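Side-chain contacts in regulatory protein E2 (Bovine papillomavirus type 1, PDB 2JEX), which probably helps start viral DNA replication by improving the specificity of E1 for DNA and regulates viral transcription, here as its N-terminal transactivation domain: residues R58-S62 and V63-E67; T38-T41 and L42-A45; S171-G174 and D175-A178. The protein carries 1 engineered substitution. All blocks are in the same frame, centred on the assembly; numbering follows the deposited sequence.

Interaction 1 of 3, residues R58-S62 and V63-E67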
loop_
_atom_site.group_PDB
_atom_site.type_symbol
_atom_site.label_atom_id
_atom_site.label_comp_id
_atom_site.label_asym_id
_atom_site.label_seq_id
_atom_site.Cartn_x
_atom_site.Cartn_y
_atom_site.Cartn_z
ATOM N N ARG A 58 18.416 12.854 16.412
ATOM C CA ARG A 58 18.715 11.580 17.054
ATOM C C ARG A 58 18.624 10.451 16.054
ATOM O O ARG A 58 17.753 10.450 15.189
ATOM C CB ARG A 58 17.748 11.312 18.210
ATOM C CG ARG A 58 17.847 12.305 19.357
ATOM C CD ARG A 58 16.900 11.933 20.489
ATOM N NE ARG A 58 16.556 13.086 21.323
ATOM C CZ ARG A 58 15.502 13.874 21.118
ATOM N NH1 ARG A 58 14.675 13.643 20.101
ATOM N NH2 ARG A 58 15.273 14.899 21.931
ATOM N N VAL A 59 19.533 9.490 16.179
ATOM C CA VAL A 59 19.532 8.310 15.324
ATOM C C VAL A 59 18.608 7.246 15.920
ATOM O O VAL A 59 18.810 6.826 17.061
ATOM C CB VAL A 59 20.956 7.729 15.171
ATOM C CG1 VAL A 59 20.947 6.544 14.224
ATOM C CG2 VAL A 59 21.938 8.809 14.699
ATOM N N PRO A 60 17.582 6.812 15.156
ATOM C CA PRO A 60 16.719 5.709 15.600
ATOM C C PRO A 60 17.505 4.413 15.838
ATOM O O PRO A 60 18.619 4.255 15.325
ATOM C CB PRO A 60 15.766 5.500 14.412
ATOM C CG PRO A 60 15.812 6.759 13.628
ATOM C CD PRO A 60 17.177 7.342 13.840
ATOM N N HIS A 61 16.924 3.498 16.609
ATOM C CA HIS A 61 17.429 2.131 16.710
ATOM C C HIS A 61 17.758 1.565 15.326
ATOM O O HIS A 61 17.013 1.786 14.364
ATOM C CB HIS A 61 16.377 1.253 17.381
ATOM C CG HIS A 61 16.907 -0.037 17.931
ATOM N ND1 HIS A 61 17.464 -1.019 17.136
ATOM C CD2 HIS A 61 16.925 -0.521 19.196
ATOM C CE1 HIS A 61 17.820 -2.043 17.891
ATOM N NE2 HIS A 61 17.504 -1.767 19.145
ATOM N N SER A 62 18.864 0.830 15.230
ATOM C CA SER A 62 19.332 0.273 13.960
ATOM C C SER A 62 18.295 -0.606 13.249
ATOM O O SER A 62 18.173 -0.543 12.030
ATOM C CB SER A 62 20.657 -0.481 14.140
ATOM O OG SER A 62 20.450 -1.740 14.747
ATOM N N VAL A 63 17.548 -1.405 14.012
ATOM C CA VAL A 63 16.464 -2.236 13.469
ATOM C C VAL A 63 15.393 -1.378 12.758
ATOM O O VAL A 63 14.815 -1.791 11.751
ATOM C CB VAL A 63 15.835 -3.147 14.583
ATOM C CG1 VAL A 63 14.605 -3.888 14.087
ATOM C CG2 VAL A 63 16.861 -4.154 15.103
ATOM N N VAL A 64 15.162 -0.179 13.289
ATOM C CA VAL A 64 14.192 0.765 12.753
ATOM C C VAL A 64 14.702 1.401 11.459
ATOM O O VAL A 64 13.982 1.401 10.449
ATOM C CB VAL A 64 13.838 1.844 13.805
ATOM C CG1 VAL A 64 13.113 3.025 13.179
ATOM C CG2 VAL A 64 13.012 1.237 14.926
ATOM N N CYS A 65 15.931 1.936 11.493
ATOM C CA CYS A 65 16.574 2.513 10.307
ATOM C C CYS A 65 16.673 1.473 9.191
ATOM O O CYS A 65 16.444 1.783 8.032
ATOM C CB CYS A 65 17.998 2.992 10.618
ATOM S SG CYS A 65 18.215 4.314 11.812
ATOM N N GLN A 66 17.052 0.255 9.567
ATOM C CA GLN A 66 17.212 -0.865 8.655
ATOM C C GLN A 66 15.902 -1.200 7.930
ATOM O O GLN A 66 15.900 -1.493 6.730
ATOM C CB GLN A 66 17.726 -2.084 9.430
ATOM C CG GLN A 66 17.999 -3.311 8.588
ATOM C CD GLN A 66 18.548 -4.470 9.399
ATOM O OE1 GLN A 66 18.004 -4.831 10.448
ATOM N NE2 GLN A 66 19.624 -5.075 8.907
ATOM N N GLU A 67 14.793 -1.129 8.658
ATOM C CA GLU A 67 13.483 -1.458 8.105
ATOM C C GLU A 67 12.971 -0.372 7.177
ATOM O O GLU A 67 12.506 -0.670 6.061
ATOM C CB GLU A 67 12.477 -1.732 9.222
ATOM C CG GLU A 67 11.483 -2.833 8.883
ATOM C CD GLU A 67 12.126 -4.019 8.150
ATOM O OE1 GLU A 67 13.216 -4.493 8.572
ATOM O OE2 GLU A 67 11.531 -4.472 7.143
#
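H61 caps the N-terminus of helix 62-83 with its own ring: ND1 accepts a hydrogen bond from V63 N at 3.1 Å. The donor sits at the ring edge, only 9° out of the plane, and the bond is fairly straight. A chi1 of -162° sets the imidazole anti to the backbone N of H61 and swings it beside the start of the helix, where ND1 faces V63 N. There it lies alongside V63, both side chains pointing the same way, with CE1 3.6 Å from V63 CG2. H61 O takes C65 N at 3.1 Å and a weak bond from V64 N, so H61 receives three N-H groups of the first turn, one of them only weakly.

Before the cap, P60 turns its ring to the helix. P60 CB meets V64 CG1 at 3.8 Å, while CB, CG and CD all border the sulfur of C65, which is buried. Beyond it C65 reaches L43 and Y44 of helix 26-48, so the start of helix 62-83 is packed between its own loop and the neighbouring helix. C65 SG also comes within 3.5 Å of P60 O, and V59 CG1 touches the sulfur more loosely, at 4.3 Å.

Interaction 2 of 3, residues T38-T41 and L42-A45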
loop_
_atom_site.group_PDB
_atom_site.type_symbol
_atom_site.label_atom_id
_atom_site.label_comp_id
_atom_site.label_asym_id
_atom_site.label_seq_id
_atom_site.Cartn_x
_atom_site.Cartn_y
_atom_site.Cartn_z
ATOM N N THR A 38 18.120 6.935 1.270
ATOM C CA THR A 38 19.338 7.631 1.644
ATOM C C THR A 38 19.332 7.968 3.142
ATOM O O THR A 38 20.236 7.552 3.850
ATOM C CB THR A 38 19.559 8.885 0.746
ATOM O OG1 THR A 38 19.528 8.481 -0.630
ATOM C CG2 THR A 38 20.903 9.582 1.046
ATOM N N GLU A 39 18.289 8.650 3.625
ATOM C CA GLU A 39 18.191 9.035 5.047
ATOM C C GLU A 39 18.370 7.857 6.004
ATOM O O GLU A 39 19.183 7.909 6.922
ATOM C CB GLU A 39 16.865 9.751 5.350
ATOM C CG GLU A 39 16.659 10.063 6.841
ATOM C CD GLU A 39 15.310 10.704 7.154
ATOM O OE1 GLU A 39 14.398 10.656 6.303
ATOM O OE2 GLU A 39 15.159 11.261 8.259
ATOM N N ASN A 40 17.620 6.793 5.776
ATOM C CA ASN A 40 17.666 5.652 6.666
ATOM C C ASN A 40 18.888 4.780 6.499
ATOM O O ASN A 40 19.264 4.071 7.431
ATOM C CB ASN A 40 16.375 4.851 6.568
ATOM C CG ASN A 40 15.210 5.617 7.105
ATOM O OD1 ASN A 40 15.031 5.721 8.316
ATOM N ND2 ASN A 40 14.432 6.205 6.214
ATOM N N THR A 41 19.512 4.839 5.323
ATOM C CA THR A 41 20.777 4.152 5.095
ATOM C C THR A 41 21.881 4.831 5.898
ATOM O O THR A 41 22.640 4.148 6.585
ATOM C CB THR A 41 21.155 4.096 3.583
ATOM O OG1 THR A 41 20.141 3.375 2.866
ATOM C CG2 THR A 41 22.492 3.410 3.378
ATOM N N LEU A 42 21.951 6.162 5.816
ATOM C CA LEU A 42 22.981 6.932 6.513
ATOM C C LEU A 42 22.820 6.748 8.015
ATOM O O LEU A 42 23.792 6.515 8.729
ATOM C CB LEU A 42 22.902 8.426 6.165
ATOM C CG LEU A 42 22.964 8.907 4.708
ATOM C CD1 LEU A 42 22.333 10.287 4.620
ATOM C CD2 LEU A 42 24.394 8.921 4.147
ATOM N N LEU A 43 21.572 6.827 8.463
ATOM C CA LEU A 43 21.214 6.683 9.865
ATOM C C LEU A 43 21.564 5.295 10.388
ATOM O O LEU A 43 22.057 5.157 11.512
ATOM C CB LEU A 43 19.717 6.979 10.063
ATOM C CG LEU A 43 19.218 8.424 9.953
ATOM C CD1 LEU A 43 17.711 8.457 10.144
ATOM C CD2 LEU A 43 19.907 9.350 10.962
ATOM N N TYR A 44 21.323 4.277 9.562
ATOM C CA TYR A 44 21.672 2.905 9.912
ATOM C C TYR A 44 23.182 2.746 9.993
ATOM O O TYR A 44 23.697 2.137 10.932
ATOM C CB TYR A 44 21.065 1.912 8.907
ATOM C CG TYR A 44 21.442 0.470 9.167
ATOM C CD1 TYR A 44 20.879 -0.239 10.230
ATOM C CD2 TYR A 44 22.363 -0.190 8.344
ATOM C CE1 TYR A 44 21.232 -1.563 10.476
ATOM C CE2 TYR A 44 22.718 -1.517 8.576
ATOM C CZ TYR A 44 22.152 -2.195 9.647
ATOM O OH TYR A 44 22.498 -3.506 9.885
ATOM N N ALA A 45 23.886 3.311 9.012
ATOM C CA ALA A 45 25.342 3.291 8.990
ATOM C C ALA A 45 25.937 4.026 10.203
ATOM O O ALA A 45 26.953 3.610 10.745
ATOM C CB ALA A 45 25.858 3.893 7.697
#
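L42 and T38, one helical turn apart on helix 26-48, lie side by side and point the same way, and the leucine can be followed outward along that turn. Its CB stands 3.6 Å from T38 O. With chi1 at -56°, L42 CG swings to the backbone N side and passes closer to the same carbonyl oxygen, T38 O, 3.2 Å away. L42 CD1 then runs on past T38 O to T38 CG2 at 3.9 Å, a methyl-to-methyl contact. The leucine branch thus runs back alongside the carbonyl of T38, whose oxygen takes the backbone bond from L42 N, an almost straight one at 168°. Further out, the L42 side chain reaches R7 and L8 of helix 4-21.

L43 repeats the pattern one residue on. L43 CG lies 3.1 Å from E39 O, and CD1 packs against the aliphatic CG of E39 at 3.8 Å. The glutamate is extended beyond CG, which carries its carboxylate out to helix 4-21, where OE1 is held by Q15 NE2 and OE2 by Q12 NE2. Two bonds from different residues should fix the rotation of this group.

Polar side chains of the preceding turn look back along their own helix: OG1 of T38 bonds T34 O, OG1 of T41 bonds R37 O, and ND2 of N40 bonds V36 O. Y44 N and A45 N continue the backbone bonding to N40 O and T41 O. L43 is buried and touches L8, while N40 packs on R68 and A69 of helix 62-83. The i to i+4 bonding is that of a regular alpha-helix; its contacts with helices 4-21 and 62-83 place it as the second helix of the three-helix N-terminal part of the E2 transactivation domain.

Interaction 3 of 3, residues S171-G174 and D175-A178. Engineered in segment 171-174: A172 (natural residue Arg).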
loop_
_atom_site.group_PDB
_atom_site.type_symbol
_atom_site.label_atom_id
_atom_site.label_comp_id
_atom_site.label_asym_id
_atom_site.label_seq_id
_atom_site.Cartn_x
_atom_site.Cartn_y
_atom_site.Cartn_z
ATOM N N SER A 171 -9.623 -12.024 0.517
ATOM C CA SER A 171 -10.371 -11.973 1.759
ATOM C C SER A 171 -11.605 -12.854 1.616
ATOM O O SER A 171 -12.161 -12.995 0.517
ATOM C CB SER A 171 -10.770 -10.533 2.059
ATOM O OG SER A 171 -11.002 -10.327 3.440
ATOM N N ALA A 172 -12.013 -13.485 2.711
ATOM C CA ALA A 172 -13.225 -14.292 2.717
ATOM C C ALA A 172 -14.184 -13.742 3.758
ATOM O O ALA A 172 -13.826 -13.626 4.928
ATOM C CB ALA A 172 -12.891 -15.744 3.017
ATOM N N PHE A 173 -15.400 -13.409 3.343
ATOM C CA PHE A 173 -16.381 -12.868 4.287
ATOM C C PHE A 173 -16.886 -13.898 5.306
ATOM O O PHE A 173 -17.353 -13.538 6.388
ATOM C CB PHE A 173 -17.545 -12.178 3.562
ATOM C CG PHE A 173 -17.171 -10.883 2.894
ATOM C CD1 PHE A 173 -16.345 -9.958 3.536
ATOM C CD2 PHE A 173 -17.656 -10.579 1.629
ATOM C CE1 PHE A 173 -15.998 -8.755 2.918
ATOM C CE2 PHE A 173 -17.318 -9.386 1.006
ATOM C CZ PHE A 173 -16.486 -8.470 1.659
ATOM N N GLY A 174 -16.775 -15.176 4.961
ATOM C CA GLY A 174 -17.126 -16.247 5.876
ATOM C C GLY A 174 -16.201 -16.290 7.070
ATOM O O GLY A 174 -16.615 -16.687 8.156
ATOM N N ASP A 175 -14.945 -15.888 6.864
ATOM C CA ASP A 175 -13.987 -15.738 7.959
ATOM C C ASP A 175 -14.314 -14.502 8.812
ATOM O O ASP A 175 -14.063 -14.493 10.013
ATOM C CB ASP A 175 -12.538 -15.670 7.439
ATOM C CG ASP A 175 -12.032 -17.011 6.855
ATOM O OD1 ASP A 175 -11.290 -16.963 5.849
ATOM O OD2 ASP A 175 -12.351 -18.104 7.390
ATOM N N GLU A 176 -14.865 -13.460 8.188
ATOM C CA GLU A 176 -15.301 -12.259 8.913
ATOM C C GLU A 176 -16.540 -12.530 9.768
ATOM O O GLU A 176 -16.600 -12.118 10.928
ATOM C CB GLU A 176 -15.547 -11.099 7.950
ATOM C CG GLU A 176 -14.289 -10.624 7.212
ATOM C CD GLU A 176 -13.156 -10.182 8.149
ATOM O OE1 GLU A 176 -12.126 -10.891 8.210
ATOM O OE2 GLU A 176 -13.290 -9.140 8.824
ATOM N N ALA A 177 -17.507 -13.256 9.198
ATOM C CA ALA A 177 -18.732 -13.620 9.900
ATOM C C ALA A 177 -18.491 -14.605 11.058
ATOM O O ALA A 177 -19.280 -14.675 12.004
ATOM C CB ALA A 177 -19.757 -14.183 8.914
ATOM N N ALA A 178 -17.407 -15.369 10.974
ATOM C CA ALA A 178 -17.011 -16.289 12.044
ATOM C C ALA A 178 -16.529 -15.504 13.268
ATOM O O ALA A 178 -16.493 -16.030 14.384
ATOM C CB ALA A 178 -15.923 -17.213 11.557
HETATM O O HOH W 1 -10.105 -14.401 5.208
#
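A172 and D175 meet at the start of helix 173-180, by direct packing and through a water. The alanine is an engineered residue, arginine in the natural sequence. Its CB lies 3.5 Å from D175 OD1. The aspartate CG stands beside its own backbone N, chi1 -69°, which turns the carboxylate back toward the residues before the helix.

A water supplies the polar link. It donates to D175 OD1 at 2.9 Å and accepts from A172 N at 3.3 Å, bridging a backbone N-H to a carboxylate oxygen across the first turn.

Among backbone bonds, A177 N to F173 O is the firm one, 2.8 Å long and 160° at the hydrogen. The others are weak: A172 O is approached by both D175 N and E176 N, and G174 O receives A178 N at 3.2 Å.

Side-chain hydrogen bonds reach outside the turn. The glutamate chain of E176, bent at chi2, has its acid end bonded through OE2 to Y131 OH, a tie to the seven-stranded sheet. G174 O has a weak bond from S199 OG, near the end of the modelled chain.

Apolar contact falls to F173 and its neighbours. The phenyl ring, buried, turns its edge to E176 CG, 4.3 Å from F173 CD1, and packs on L157, Y186 and V188 of the same sheet. A177 lies against Y186 as well, so this short helix covers part of the sheet through F173 and A177.

Chemically, an acidic side chain at the first turn would probably interact favourably with the helix dipole, and the water lets D175 also serve the amide of A172. Of the hydrogen bonds between backbone atoms across this turn, A177 N to F173 O alone is not weak, and the helix also meets the sheet through F173, A177 and the E176 to Y131 bond.

Overall arrangement
Along the chain, interaction 2 comes first, then interaction 1, then interaction 3. The first two belong to the helical part of the transactivation domain and touch, their centres 8 Å apart: residues 38-45 lie on helix 26-48, residues 58-67 lead into helix 62-83, and they meet where V59 CG1 packs on L43 O and S62 O on Y44 CD1. Interaction 3 sits on helix 173-180, against the seven-stranded antiparallel sheet, with centres 37 Å from interaction 1 and 41 Å from interaction 2. It lies on the opposite side of the chain's centre from interaction 2. Two contacts thus lie in the helical part, one of them at a loop-to-helix junction, and one in the distant sheet-based part of this elongated domain.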